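Putative sugar ABC transport system, substrate-binding protein (Bordetella parapertussis, PDB 5IX8) probably binds a carbohydrate as the periplasmic receptor of an ABC import system. Local coordinates at residues V23-L26 / Y30-I33; Q120-I125 / L152-L157; K127-A132 / K227-A232; E236-I241 / Y309-Q314; P292-D297 / D302-A307. One frame throughout, in Å; residues are numbered along the deposited sequence. Where two conformers were deposited one is given.

Contact 1 (V23-L26 / Y30-I33); sequences VHLL and YKGI
The first torsions of H24 and Y30 turn the two rings toward each other. The imidazole of H24 stands between its backbone N and carbonyl carbon (chi1 69°). The phenol of Y30 leans to the N side of its own backbone, with CG anti to the carbonyl carbon (chi1 -53°). The site is the first beta-alpha connection of the N-terminal lobe of a periplasmic binding protein. The loop after strand 17-22 here folds over the first turns of helix 28-43.

The two rings form a T-shaped pair, with planes at 84° and centroids 5.1 Å apart. The edge of Y30 points at a face of H24. Its nearest carbon, CE2, is 3.6 Å from H24 NE2. V23 lies over one face of the phenol, with CB toward the rim of the ring and CG2 3.9 Å from Y30 CZ. The phenol OH is hydrogen-bonded to the hydroxyl of Y57, which holds the outer end of the ring. H24 in turn is fixed by a bond within its loop: L26 N donates to H24 ND1 in the ring plane at 3.0 Å. A bound 1,2-ethanediol lies close to H24, consistent with an opening into the ligand cleft.

Farther along, L25 CD2 packs on the helix backbone, 3.7 Å from K31 CA. A water accepts from K31 NZ at 2.9 Å; it lies suspiciously close to L25 O, so that link is doubtful. Another water accepts from K31 N at 3.1 Å and may donate to H24 O.

Contact 2 (Q120-I125 / L152-L157); sequences QDDTLI and LEWPRL. With SO4 (sulfate ion), chain C.
The D122 carboxylate and the W154 indole are set at an oblique angle, with their planes 33° apart. The touch is not between the flat groups. D122 OD2 comes 3.4 Å from W154 CB, and the indole extends away from helix 122-135. This is a helix-helix contact in a type I periplasmic binding fold, where the first turns of helices 122-135 and 154-168 lie side by side. D122 OD1 has a salt bridge with R158, one turn on in the second helix, so the carboxylate is held by charge as well as by packing.

L157 packs against both D122 and T123. Its CB meets D122 CB at 3.8 Å and T123 OG1 at 3.6 Å. The T123 and L157 side chains run at about a right angle to each other. The backbones are also close, with a CA-H...O contact from T123 CA to L157 O.

Both helix starts carry acidic residues at the N-cap position. D121 OD1 accepts from L124 N, which is a true capping bond. E153 instead turns its carboxylate to R156. The guanidinium grips it end-on, NH1 to OE1 and NH2 to OE2, and keeps both oxygens close to its own plane. Seen from the carboxylate, the nitrogens come from above the plane. R156 NE is also salt-bridged to E160, and E153 OE2 is also hydrogen-bonded to S283. A sulfate, probably from the crystallisation liquor, sits at the same helix start and also takes a bond from G151 N. E153 N donates to its O2 at 2.9 Å, and R156 NH1 reaches its O1 at 2.8 Å.

Contact 3 (K127-A132 / K227-A232); sequences KVLGKA and KVLTSA
Segment 127-132 of helix 122-135 and strand 227-231 run nearly antiparallel, at 159°, with their axes 9.3 Å apart at the closest point. The helix packs on one face of the sheet, as in the alpha/beta layers of Rossmann-like lobes. L129 and L229 face each other, and their CA atoms are 6.8 Å apart.

L229 sends CD2 into the helix backbone, where it lies 3.2 Å from L129 O. That is tight for a methyl against a carbonyl oxygen. The L229 chi2 of 96° is far from a staggered value, which suggests some strain in placing this methyl. The same CD2 meets L129 CB at 4.1 Å and A132 CB at 4.3 Å. One methyl thus touches residues one turn apart on the helix.

L129 answers from the other direction. Its two methyls straddle the T230 carbonyl, with CD1 and CD2 each 3.6 Å from T230 O. T230 itself points its CB away from the helix, and its hydroxyl is bonded to T206. The contact is buried and made by leucine side chains, which touch backbone carbonyls as well as each other.

Strand 227-231 lies between strands 201-205 and 246-250 of the C-terminal lobe. L129 also touches F205 on one of these, and A132 touches A248 on the other, so the helix spans three strands. Helix 154-168 lies alongside, with K127 bridged to E164.

Contact 4 (E236-I241 / Y309-Q314); sequences ENEAMI and YDYPPQ
The Y311 ring and the E238 carboxylate lie almost in one plane, 9° apart. Between them the touch is at the edge of the phenol. E238 OE2 sits in the ring plane, 3.4 Å from Y311 CE2. The two side chains approach from opposite directions. E238 comes from helix 235-242 in the C-terminal lobe, and Y311 from the loop after helix 306-309.

The bond is short and is donated by the phenol: Y311 OH to E238 OE2 is 2.6 Å. OE2 receives it on its anti lone pair, the one turned away from the other oxygen. E238 is extended beyond CG (chi2 169°), which carries the carboxylate out from the helix to meet the hydroxyl. M233 touches both side chains, and Y306 packs on E238. Y311 also rests on N28 of helix 28-43. The contact therefore ties the C-terminal tail to one lobe while the tail leans on the other.

E238 is buried, and little apart from this one bond joins the two segments. The phenol as donor is consistent with a negatively charged E238. A short bond in which the carboxylate and ring are nearly coplanar would probably stabilise that charge and restrict the turning of the carboxylate.

Contact 5 (P292-D297 / D302-A307); sequences PITVVD and DTHPYA
V296 and H304 make the tight part of this contact, where edge strand 295-296 of the C-terminal sheet meets the turn before helix 306-309. V296 CG2 stands over the centre of the imidazole, 3.8 Å from its centroid and 7° off the normal, a clear CH-pi contact. P305 CD lies over the rim of the opposite face. The other methyl, V296 CG1, lies 3.7 Å from Y306 CE2. Y306 is buried and turns its hydroxyl to V301 O. I241 of helix 235-242 also packs on V296.

The outer side is more open. T294 is exposed and meets H304 at the ring edge. T294 OG1 and H304 NE2 are hydrogen-bonded at 2.7 Å. With CG anti to the backbone N (chi1 -177°), H304 brings NE2 to the hydroxyl. T294 and H304 both also touch S251, in the loop after strand 246-250.

The imidazole is thus held by a methyl over one face and a hydroxyl at its edge. This should fix both its tilt and its rotation. Y306 N gives a weak bond to H304 ND1 at 2.8 Å. If ND1 accepts it, NE2 would probably carry the proton, though the T294 pair itself leaves the direction undecided.

Overall arrangement
Contact 1 comes first along the chain and belongs to the lobe of the parallel sheet that includes strand 17-22. Contacts 2 and 3 interleave and share helix 122-135 in the other lobe, with centres about 13 Å apart. Contacts 3 and 5 reach the same mixed sheet. Contact 5 is nested within the loop closed by contact 4, and their centres lie about 10 Å apart. The lobes meet where Y30 touches W154; the tail reaches the first lobe where K31 and G32 touch P312. Segments 120-125 and 292-297 lie near the crossings between lobes. Contacts 1 and 2 probably lie beside the cleft where two-lobed proteins of this family usually hold their ligand.

Contact 1 (V23-L26 / Y30-I33)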
# COMPACT_ATOMS: atom_id res chain seq x y z
N VAL A 23 8.67 -4.50 2.76
CA VAL A 23 9.09 -3.84 3.99
C VAL A 23 8.89 -4.77 5.19
O VAL A 23 9.80 -4.95 6.01
CB VAL A 23 8.32 -2.52 4.21
CG1 VAL A 23 8.82 -1.85 5.52
CG2 VAL A 23 8.52 -1.58 3.01
N HIS A 24 7.70 -5.34 5.31
CA HIS A 24 7.33 -6.15 6.46
C HIS A 24 6.11 -6.98 6.07
O HIS A 24 5.38 -6.66 5.13
CB HIS A 24 7.06 -5.27 7.70
CG HIS A 24 5.82 -4.43 7.58
ND1 HIS A 24 4.55 -4.96 7.73
CD2 HIS A 24 5.65 -3.12 7.31
CE1 HIS A 24 3.66 -4.00 7.56
NE2 HIS A 24 4.29 -2.88 7.28
N LEU A 25 5.89 -8.05 6.81
CA LEU A 25 4.72 -8.88 6.59
C LEU A 25 3.75 -8.84 7.77
O LEU A 25 3.11 -9.85 8.08
CB LEU A 25 5.12 -10.33 6.30
CG LEU A 25 5.95 -10.51 5.02
CD1 LEU A 25 6.49 -11.94 4.95
CD2 LEU A 25 5.19 -10.13 3.76
N LEU A 26 3.63 -7.69 8.45
CA LEU A 26 2.83 -7.59 9.66
C LEU A 26 1.39 -7.15 9.43
O LEU A 26 0.58 -7.27 10.36
CB LEU A 26 3.49 -6.62 10.65
CG LEU A 26 4.87 -7.11 11.05
CD1 LEU A 26 5.51 -6.07 11.98
CD2 LEU A 26 4.83 -8.53 11.69
N TYR A 30 1.50 -5.76 2.34
CA TYR A 30 2.63 -6.45 1.71
C TYR A 30 2.46 -7.95 1.76
O TYR A 30 2.90 -8.66 0.84
CB TYR A 30 3.97 -6.08 2.36
CG TYR A 30 4.20 -4.58 2.43
CD1 TYR A 30 4.45 -3.83 1.27
CD2 TYR A 30 4.18 -3.91 3.65
CE1 TYR A 30 4.65 -2.44 1.34
CE2 TYR A 30 4.37 -2.49 3.70
CZ TYR A 30 4.61 -1.79 2.55
OH TYR A 30 4.79 -0.43 2.55
N LYS A 31 1.85 -8.47 2.83
CA LYS A 31 1.62 -9.91 2.89
C LYS A 31 0.66 -10.34 1.79
O LYS A 31 0.83 -11.41 1.19
CB LYS A 31 1.10 -10.31 4.29
CG LYS A 31 1.09 -11.81 4.51
CD LYS A 31 0.35 -12.23 5.81
CE LYS A 31 0.95 -11.57 6.99
NZ LYS A 31 0.26 -11.90 8.27
N GLY A 32 -0.36 -9.52 1.50
CA GLY A 32 -1.21 -9.77 0.34
C GLY A 32 -0.45 -9.79 -0.98
O GLY A 32 -0.66 -10.66 -1.83
N ILE A 33 0.42 -8.80 -1.19
CA ILE A 33 1.22 -8.81 -2.41
C ILE A 33 2.02 -10.10 -2.51
O ILE A 33 2.03 -10.77 -3.55
CB ILE A 33 2.14 -7.58 -2.45
CG1 ILE A 33 1.31 -6.30 -2.47
CG2 ILE A 33 3.07 -7.70 -3.65
CD1 ILE A 33 2.16 -5.06 -2.37
O HOH W 1 2.11 -6.70 5.42
O HOH W 2 2.70 -11.66 9.75
O HOH W 3 0.91 -10.51 11.09

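Contact 2 (Q120-I125 / L152-L157)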
# COMPACT_ATOMS: atom_id res chain seq x y z
N GLN A 120 -1.00 1.50 -6.70
CA GLN A 120 -2.20 2.31 -6.79
C GLN A 120 -1.79 3.77 -6.71
O GLN A 120 -0.65 4.10 -6.38
CB GLN A 120 -3.21 2.02 -5.67
CG GLN A 120 -4.01 0.75 -5.84
CD GLN A 120 -5.07 0.58 -4.76
OE1 GLN A 120 -4.79 0.74 -3.59
NE2 GLN A 120 -6.29 0.28 -5.16
N ASP A 121 -2.75 4.65 -7.00
CA ASP A 121 -2.52 6.09 -7.02
C ASP A 121 -2.68 6.62 -5.60
O ASP A 121 -3.80 6.79 -5.11
CB ASP A 121 -3.51 6.75 -7.97
CG ASP A 121 -3.27 8.22 -8.17
OD1 ASP A 121 -2.71 8.88 -7.27
OD2 ASP A 121 -3.64 8.72 -9.26
N ASP A 122 -1.57 6.90 -4.92
CA ASP A 122 -1.63 7.31 -3.52
C ASP A 122 -2.34 8.65 -3.33
O ASP A 122 -3.10 8.82 -2.37
CB ASP A 122 -0.23 7.32 -2.91
CG ASP A 122 0.29 5.90 -2.69
OD1 ASP A 122 -0.23 5.16 -1.81
OD2 ASP A 122 1.19 5.49 -3.46
N THR A 123 -2.16 9.60 -4.25
CA THR A 123 -2.92 10.84 -4.13
C THR A 123 -4.42 10.57 -4.17
O THR A 123 -5.20 11.20 -3.42
CB THR A 123 -2.53 11.81 -5.24
OG1 THR A 123 -1.12 12.03 -5.19
CG2 THR A 123 -3.27 13.14 -5.04
N LEU A 124 -4.86 9.64 -5.03
CA LEU A 124 -6.29 9.39 -5.18
C LEU A 124 -6.84 8.62 -3.98
O LEU A 124 -8.02 8.79 -3.61
CB LEU A 124 -6.55 8.65 -6.48
CG LEU A 124 -8.01 8.40 -6.85
CD1 LEU A 124 -8.86 9.66 -6.83
CD2 LEU A 124 -8.00 7.80 -8.25
N ILE A 125 -6.01 7.80 -3.33
CA ILE A 125 -6.42 7.20 -2.06
C ILE A 125 -6.80 8.31 -1.07
O ILE A 125 -7.84 8.24 -0.40
CB ILE A 125 -5.28 6.31 -1.51
CG1 ILE A 125 -5.20 5.02 -2.33
CG2 ILE A 125 -5.54 6.00 -0.04
CD1 ILE A 125 -4.10 4.10 -1.88
N LEU A 152 8.98 8.55 2.77
CA LEU A 152 8.40 7.43 2.06
C LEU A 152 7.65 7.84 0.81
O LEU A 152 7.25 6.94 0.03
CB LEU A 152 7.45 6.64 2.98
CG LEU A 152 8.11 6.12 4.27
CD1 LEU A 152 7.02 5.34 5.06
CD2 LEU A 152 9.34 5.27 3.99
N GLU A 153 7.39 9.14 0.62
CA GLU A 153 6.67 9.71 -0.53
C GLU A 153 5.17 9.43 -0.47
O GLU A 153 4.36 10.37 -0.45
CB GLU A 153 7.26 9.19 -1.86
CG GLU A 153 6.77 9.92 -3.12
CD GLU A 153 7.37 11.32 -3.29
OE1 GLU A 153 8.18 11.74 -2.45
OE2 GLU A 153 7.02 12.01 -4.29
N TRP A 154 4.77 8.15 -0.43
CA TRP A 154 3.34 7.87 -0.56
C TRP A 154 2.50 8.37 0.62
O TRP A 154 1.35 8.75 0.39
CB TRP A 154 3.09 6.36 -0.82
CG TRP A 154 3.70 5.39 0.16
CD1 TRP A 154 4.97 4.87 0.12
CD2 TRP A 154 3.08 4.87 1.34
NE1 TRP A 154 5.17 4.04 1.21
CE2 TRP A 154 4.04 4.03 1.98
CE3 TRP A 154 1.84 5.06 1.94
CZ2 TRP A 154 3.76 3.34 3.15
CZ3 TRP A 154 1.56 4.38 3.13
CH2 TRP A 154 2.52 3.54 3.72
N PRO A 155 2.99 8.43 1.86
CA PRO A 155 2.16 9.04 2.91
C PRO A 155 1.92 10.51 2.63
O PRO A 155 0.82 11.02 2.89
CB PRO A 155 2.99 8.84 4.21
CG PRO A 155 3.82 7.56 3.90
CD PRO A 155 4.22 7.85 2.45
N ARG A 156 2.92 11.20 2.10
CA ARG A 156 2.72 12.60 1.74
C ARG A 156 1.69 12.73 0.62
O ARG A 156 0.84 13.64 0.65
CB ARG A 156 4.06 13.25 1.34
CG ARG A 156 3.92 14.77 1.22
CD ARG A 156 5.11 15.45 0.56
NE ARG A 156 5.07 15.27 -0.87
CZ ARG A 156 5.84 14.41 -1.55
NH1 ARG A 156 6.82 13.75 -0.94
NH2 ARG A 156 5.68 14.28 -2.87
N LEU A 157 1.75 11.84 -0.38
CA LEU A 157 0.77 11.90 -1.47
C LEU A 157 -0.64 11.69 -0.94
O LEU A 157 -1.57 12.42 -1.32
CB LEU A 157 1.09 10.85 -2.55
CG LEU A 157 2.45 11.03 -3.25
CD1 LEU A 157 2.71 9.87 -4.18
CD2 LEU A 157 2.52 12.34 -4.05
S SO4 C . 8.19 12.86 2.40
O1 SO4 C . 8.10 14.01 1.52
O2 SO4 C . 8.43 11.62 1.68
O3 SO4 C . 6.96 12.72 3.20
O4 SO4 C . 9.28 13.11 3.35

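Contact 3 (K127-A132 / K227-A232)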
# COMPACT_ATOMS: atom_id res chain seq x y z
N LYS A 127 -7.67 11.44 -1.85
CA LYS A 127 -8.86 12.12 -2.36
C LYS A 127 -10.14 11.35 -2.04
O LYS A 127 -11.15 11.96 -1.68
CB LYS A 127 -8.73 12.33 -3.87
CG LYS A 127 -7.62 13.35 -4.21
CD LYS A 127 -7.79 13.82 -5.62
CE LYS A 127 -6.74 14.80 -6.04
NZ LYS A 127 -7.14 15.35 -7.40
N VAL A 128 -10.14 10.02 -2.20
CA VAL A 128 -11.41 9.31 -1.96
C VAL A 128 -11.74 9.29 -0.46
O VAL A 128 -12.93 9.32 -0.08
CB VAL A 128 -11.40 7.89 -2.56
CG1 VAL A 128 -11.28 7.97 -4.09
CG2 VAL A 128 -10.32 7.03 -1.97
N LEU A 129 -10.74 9.30 0.41
CA LEU A 129 -11.03 9.45 1.84
C LEU A 129 -11.52 10.85 2.14
O LEU A 129 -12.39 11.05 3.01
CB LEU A 129 -9.78 9.12 2.66
CG LEU A 129 -9.40 7.64 2.65
CD1 LEU A 129 -8.06 7.40 3.35
CD2 LEU A 129 -10.50 6.72 3.24
N GLY A 130 -10.98 11.85 1.45
CA GLY A 130 -11.51 13.20 1.57
C GLY A 130 -12.98 13.28 1.19
O GLY A 130 -13.77 13.96 1.86
N LYS A 131 -13.38 12.59 0.12
CA LYS A 131 -14.78 12.60 -0.26
C LYS A 131 -15.64 11.93 0.80
O LYS A 131 -16.73 12.42 1.13
CB LYS A 131 -14.97 11.91 -1.61
CG LYS A 131 -16.47 11.79 -2.02
CD LYS A 131 -16.61 11.06 -3.35
CE LYS A 131 -18.04 10.58 -3.63
NZ LYS A 131 -19.02 11.71 -3.52
N ALA A 132 -15.16 10.82 1.37
CA ALA A 132 -15.91 10.18 2.45
C ALA A 132 -16.12 11.14 3.62
O ALA A 132 -17.22 11.23 4.18
CB ALA A 132 -15.19 8.92 2.90
N LYS A 227 -14.55 9.88 14.54
CA LYS A 227 -14.63 8.91 13.45
C LYS A 227 -13.28 8.88 12.76
O LYS A 227 -12.72 9.93 12.47
CB LYS A 227 -15.72 9.27 12.45
CG LYS A 227 -17.10 9.28 13.07
CD LYS A 227 -18.13 9.80 12.08
CE LYS A 227 -19.52 9.56 12.63
NZ LYS A 227 -19.66 8.09 12.91
N VAL A 228 -12.79 7.68 12.49
CA VAL A 228 -11.44 7.49 11.95
C VAL A 228 -11.54 7.09 10.49
O VAL A 228 -12.43 6.32 10.10
CB VAL A 228 -10.65 6.46 12.78
CG1 VAL A 228 -9.26 6.21 12.18
CG2 VAL A 228 -10.57 6.94 14.23
N LEU A 229 -10.66 7.68 9.67
CA LEU A 229 -10.46 7.30 8.28
C LEU A 229 -9.11 6.63 8.18
O LEU A 229 -8.14 7.09 8.80
CB LEU A 229 -10.48 8.53 7.36
CG LEU A 229 -11.84 9.22 7.33
CD1 LEU A 229 -11.89 10.38 8.28
CD2 LEU A 229 -12.19 9.66 5.92
N THR A 230 -9.04 5.57 7.39
CA THR A 230 -7.78 4.87 7.26
C THR A 230 -7.77 4.11 5.94
O THR A 230 -8.64 4.29 5.09
CB THR A 230 -7.58 3.96 8.48
OG1 THR A 230 -6.22 3.49 8.54
CG2 THR A 230 -8.53 2.79 8.43
N SER A 231 -6.76 3.26 5.77
CA SER A 231 -6.58 2.56 4.52
C SER A 231 -6.06 1.16 4.79
O SER A 231 -5.34 0.94 5.77
CB SER A 231 -5.63 3.35 3.61
OG SER A 231 -5.57 2.75 2.33
N ALA A 232 -6.47 0.22 3.94
CA ALA A 232 -6.04 -1.17 3.91
C ALA A 232 -6.76 -2.01 4.95
O ALA A 232 -6.48 -1.91 6.15
CB ALA A 232 -4.52 -1.31 4.07

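Contact 4 (E236-I241 / Y309-Q314)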
# COMPACT_ATOMS: atom_id res chain seq x y z
N GLU A 236 -10.76 -7.12 11.51
CA GLU A 236 -11.33 -6.40 12.64
C GLU A 236 -11.92 -5.05 12.26
O GLU A 236 -12.78 -4.52 12.99
CB GLU A 236 -10.26 -6.25 13.73
CG GLU A 236 -9.90 -7.59 14.38
CD GLU A 236 -9.00 -8.49 13.52
OE1 GLU A 236 -8.46 -8.02 12.48
OE2 GLU A 236 -8.80 -9.67 13.92
N ASN A 237 -11.51 -4.50 11.11
CA ASN A 237 -12.08 -3.23 10.65
C ASN A 237 -13.56 -3.36 10.31
O ASN A 237 -14.29 -2.36 10.33
CB ASN A 237 -11.38 -2.74 9.39
CG ASN A 237 -9.93 -2.33 9.62
OD1 ASN A 237 -9.15 -2.34 8.69
ND2 ASN A 237 -9.58 -1.95 10.85
N GLU A 238 -14.00 -4.56 9.93
CA GLU A 238 -15.39 -4.73 9.50
C GLU A 238 -16.36 -4.34 10.60
O GLU A 238 -17.28 -3.56 10.37
CB GLU A 238 -15.61 -6.17 9.04
CG GLU A 238 -14.72 -6.56 7.84
CD GLU A 238 -14.72 -8.06 7.54
OE1 GLU A 238 -15.67 -8.74 7.98
OE2 GLU A 238 -13.78 -8.56 6.87
N ALA A 239 -16.14 -4.85 11.82
CA ALA A 239 -17.02 -4.50 12.93
C ALA A 239 -16.91 -3.01 13.28
O ALA A 239 -17.90 -2.37 13.62
CB ALA A 239 -16.70 -5.38 14.15
N MSE A 240 -15.71 -2.45 13.18
CA MSE A 240 -15.49 -1.04 13.48
C MSE A 240 -16.24 -0.13 12.52
O MSE A 240 -16.71 0.93 12.91
CB MSE A 240 -13.98 -0.71 13.45
CG MSE A 240 -13.14 -1.48 14.45
SE MSE A 240 -11.23 -0.96 14.35
CE MSE A 240 -10.53 -1.91 15.90
N ILE A 241 -16.32 -0.54 11.24
CA ILE A 241 -17.14 0.20 10.28
C ILE A 241 -18.62 0.10 10.65
O ILE A 241 -19.34 1.11 10.68
CB ILE A 241 -16.88 -0.33 8.86
CG1 ILE A 241 -15.47 0.01 8.40
CG2 ILE A 241 -17.90 0.23 7.89
CD1 ILE A 241 -15.14 -0.55 7.02
N TYR A 309 -9.80 -9.88 -2.76
CA TYR A 309 -8.73 -9.15 -3.41
C TYR A 309 -7.74 -8.51 -2.44
O TYR A 309 -6.68 -8.05 -2.87
CB TYR A 309 -9.33 -8.06 -4.32
CG TYR A 309 -10.19 -8.61 -5.45
CD1 TYR A 309 -9.65 -9.45 -6.41
CD2 TYR A 309 -11.54 -8.26 -5.57
CE1 TYR A 309 -10.42 -9.94 -7.47
CE2 TYR A 309 -12.32 -8.73 -6.61
CZ TYR A 309 -11.75 -9.59 -7.57
OH TYR A 309 -12.52 -10.08 -8.63
N ASP A 310 -8.08 -8.43 -1.14
CA ASP A 310 -7.27 -7.72 -0.16
C ASP A 310 -6.77 -8.57 1.01
O ASP A 310 -5.81 -8.16 1.67
CB ASP A 310 -8.06 -6.57 0.48
CG ASP A 310 -8.69 -5.64 -0.52
OD1 ASP A 310 -8.83 -5.96 -1.74
OD2 ASP A 310 -9.09 -4.57 -0.04
N TYR A 311 -7.42 -9.68 1.32
CA TYR A 311 -6.98 -10.55 2.41
C TYR A 311 -6.24 -11.73 1.83
O TYR A 311 -6.82 -12.46 0.99
CB TYR A 311 -8.17 -11.08 3.21
CG TYR A 311 -9.01 -10.10 4.01
CD1 TYR A 311 -8.59 -8.80 4.25
CD2 TYR A 311 -10.24 -10.49 4.52
CE1 TYR A 311 -9.39 -7.93 5.00
CE2 TYR A 311 -11.04 -9.64 5.23
CZ TYR A 311 -10.62 -8.36 5.47
OH TYR A 311 -11.45 -7.52 6.20
N PRO A 312 -5.02 -12.03 2.28
CA PRO A 312 -4.47 -13.37 2.04
C PRO A 312 -5.30 -14.38 2.82
O PRO A 312 -6.02 -14.01 3.75
CB PRO A 312 -3.04 -13.28 2.59
CG PRO A 312 -2.86 -11.86 3.11
CD PRO A 312 -4.22 -11.26 3.24
N PRO A 313 -5.24 -15.64 2.46
CA PRO A 313 -6.08 -16.64 3.14
C PRO A 313 -5.75 -16.70 4.61
O PRO A 313 -4.60 -16.50 5.02
CB PRO A 313 -5.73 -17.95 2.43
CG PRO A 313 -5.15 -17.49 1.11
CD PRO A 313 -4.42 -16.24 1.41
N GLN A 314 -6.79 -16.97 5.43
CA GLN A 314 -6.54 -17.16 6.85
C GLN A 314 -5.59 -18.31 6.97
O GLN A 314 -5.81 -19.37 6.36
CB GLN A 314 -7.80 -17.46 7.66
CG GLN A 314 -7.44 -17.79 9.17
CD GLN A 314 -7.09 -16.52 10.01
OE1 GLN A 314 -6.12 -16.51 10.82
NE2 GLN A 314 -7.88 -15.48 9.83

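Contact 5 (P292-D297 / D302-A307)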
# COMPACT_ATOMS: atom_id res chain seq x y z
N PRO A 292 -7.59 0.16 -9.69
CA PRO A 292 -8.60 1.16 -9.33
C PRO A 292 -8.94 1.12 -7.85
O PRO A 292 -8.85 0.08 -7.19
CB PRO A 292 -9.81 0.78 -10.20
CG PRO A 292 -9.19 0.16 -11.42
CD PRO A 292 -7.93 -0.54 -10.95
N ILE A 293 -9.28 2.29 -7.32
CA ILE A 293 -9.49 2.48 -5.88
C ILE A 293 -10.96 2.34 -5.56
O ILE A 293 -11.82 2.90 -6.26
CB ILE A 293 -8.97 3.85 -5.44
CG1 ILE A 293 -7.45 3.88 -5.61
CG2 ILE A 293 -9.37 4.13 -3.99
CD1 ILE A 293 -6.93 5.26 -5.75
N THR A 294 -11.26 1.58 -4.51
CA THR A 294 -12.59 1.50 -3.92
C THR A 294 -12.48 1.80 -2.43
O THR A 294 -11.43 1.61 -1.81
CB THR A 294 -13.24 0.12 -4.14
OG1 THR A 294 -12.42 -0.88 -3.56
CG2 THR A 294 -13.34 -0.20 -5.59
N VAL A 295 -13.54 2.35 -1.86
CA VAL A 295 -13.60 2.65 -0.44
C VAL A 295 -14.60 1.71 0.21
O VAL A 295 -15.67 1.43 -0.37
CB VAL A 295 -14.00 4.11 -0.21
CG1 VAL A 295 -14.06 4.41 1.25
CG2 VAL A 295 -12.97 5.02 -0.82
N VAL A 296 -14.28 1.22 1.40
CA VAL A 296 -15.19 0.38 2.17
C VAL A 296 -15.81 1.23 3.25
O VAL A 296 -15.10 1.97 3.95
CB VAL A 296 -14.45 -0.83 2.77
CG1 VAL A 296 -15.43 -1.76 3.50
CG2 VAL A 296 -13.67 -1.60 1.67
N ASP A 297 -17.14 1.16 3.37
CA ASP A 297 -17.86 1.94 4.39
C ASP A 297 -19.10 1.14 4.78
O ASP A 297 -19.27 0.01 4.35
CB ASP A 297 -18.19 3.34 3.87
CG ASP A 297 -19.02 3.31 2.60
OD1 ASP A 297 -19.81 2.37 2.40
OD2 ASP A 297 -18.88 4.24 1.78
N ASP A 302 -20.65 -5.18 3.82
CA ASP A 302 -21.18 -6.54 3.72
C ASP A 302 -21.15 -7.09 2.30
O ASP A 302 -21.48 -8.27 2.12
CB ASP A 302 -22.60 -6.59 4.26
CG ASP A 302 -22.66 -6.31 5.74
OD1 ASP A 302 -21.67 -6.56 6.46
OD2 ASP A 302 -23.71 -5.83 6.21
N THR A 303 -20.77 -6.30 1.29
CA THR A 303 -20.80 -6.78 -0.09
C THR A 303 -19.50 -6.57 -0.83
O THR A 303 -19.23 -7.26 -1.81
CB THR A 303 -21.89 -6.07 -0.88
OG1 THR A 303 -21.67 -4.66 -0.84
CG2 THR A 303 -23.27 -6.40 -0.33
N HIS A 304 -18.70 -5.60 -0.40
CA HIS A 304 -17.46 -5.29 -1.11
C HIS A 304 -16.55 -6.52 -1.11
O HIS A 304 -16.51 -7.27 -0.13
CB HIS A 304 -16.76 -4.10 -0.43
CG HIS A 304 -15.50 -3.66 -1.12
ND1 HIS A 304 -14.36 -4.42 -1.15
CD2 HIS A 304 -15.20 -2.51 -1.78
CE1 HIS A 304 -13.41 -3.78 -1.82
NE2 HIS A 304 -13.89 -2.61 -2.19
N PRO A 305 -15.82 -6.78 -2.20
CA PRO A 305 -15.05 -8.03 -2.30
C PRO A 305 -13.65 -7.96 -1.70
O PRO A 305 -12.75 -8.72 -2.11
CB PRO A 305 -15.00 -8.26 -3.81
CG PRO A 305 -14.92 -6.87 -4.37
CD PRO A 305 -15.79 -6.02 -3.46
N TYR A 306 -13.45 -7.06 -0.72
CA TYR A 306 -12.12 -6.88 -0.15
C TYR A 306 -11.54 -8.19 0.38
O TYR A 306 -10.33 -8.37 0.39
CB TYR A 306 -12.14 -5.83 0.97
CG TYR A 306 -13.21 -6.06 2.01
CD1 TYR A 306 -13.09 -7.05 2.96
CD2 TYR A 306 -14.35 -5.27 2.03
CE1 TYR A 306 -14.09 -7.27 3.89
CE2 TYR A 306 -15.35 -5.47 2.97
CZ TYR A 306 -15.20 -6.46 3.89
OH TYR A 306 -16.19 -6.67 4.81
N ALA A 307 -12.40 -9.13 0.80
CA ALA A 307 -11.91 -10.40 1.32
C ALA A 307 -11.30 -11.28 0.24
O ALA A 307 -10.55 -12.21 0.56
CB ALA A 307 -13.05 -11.15 2.01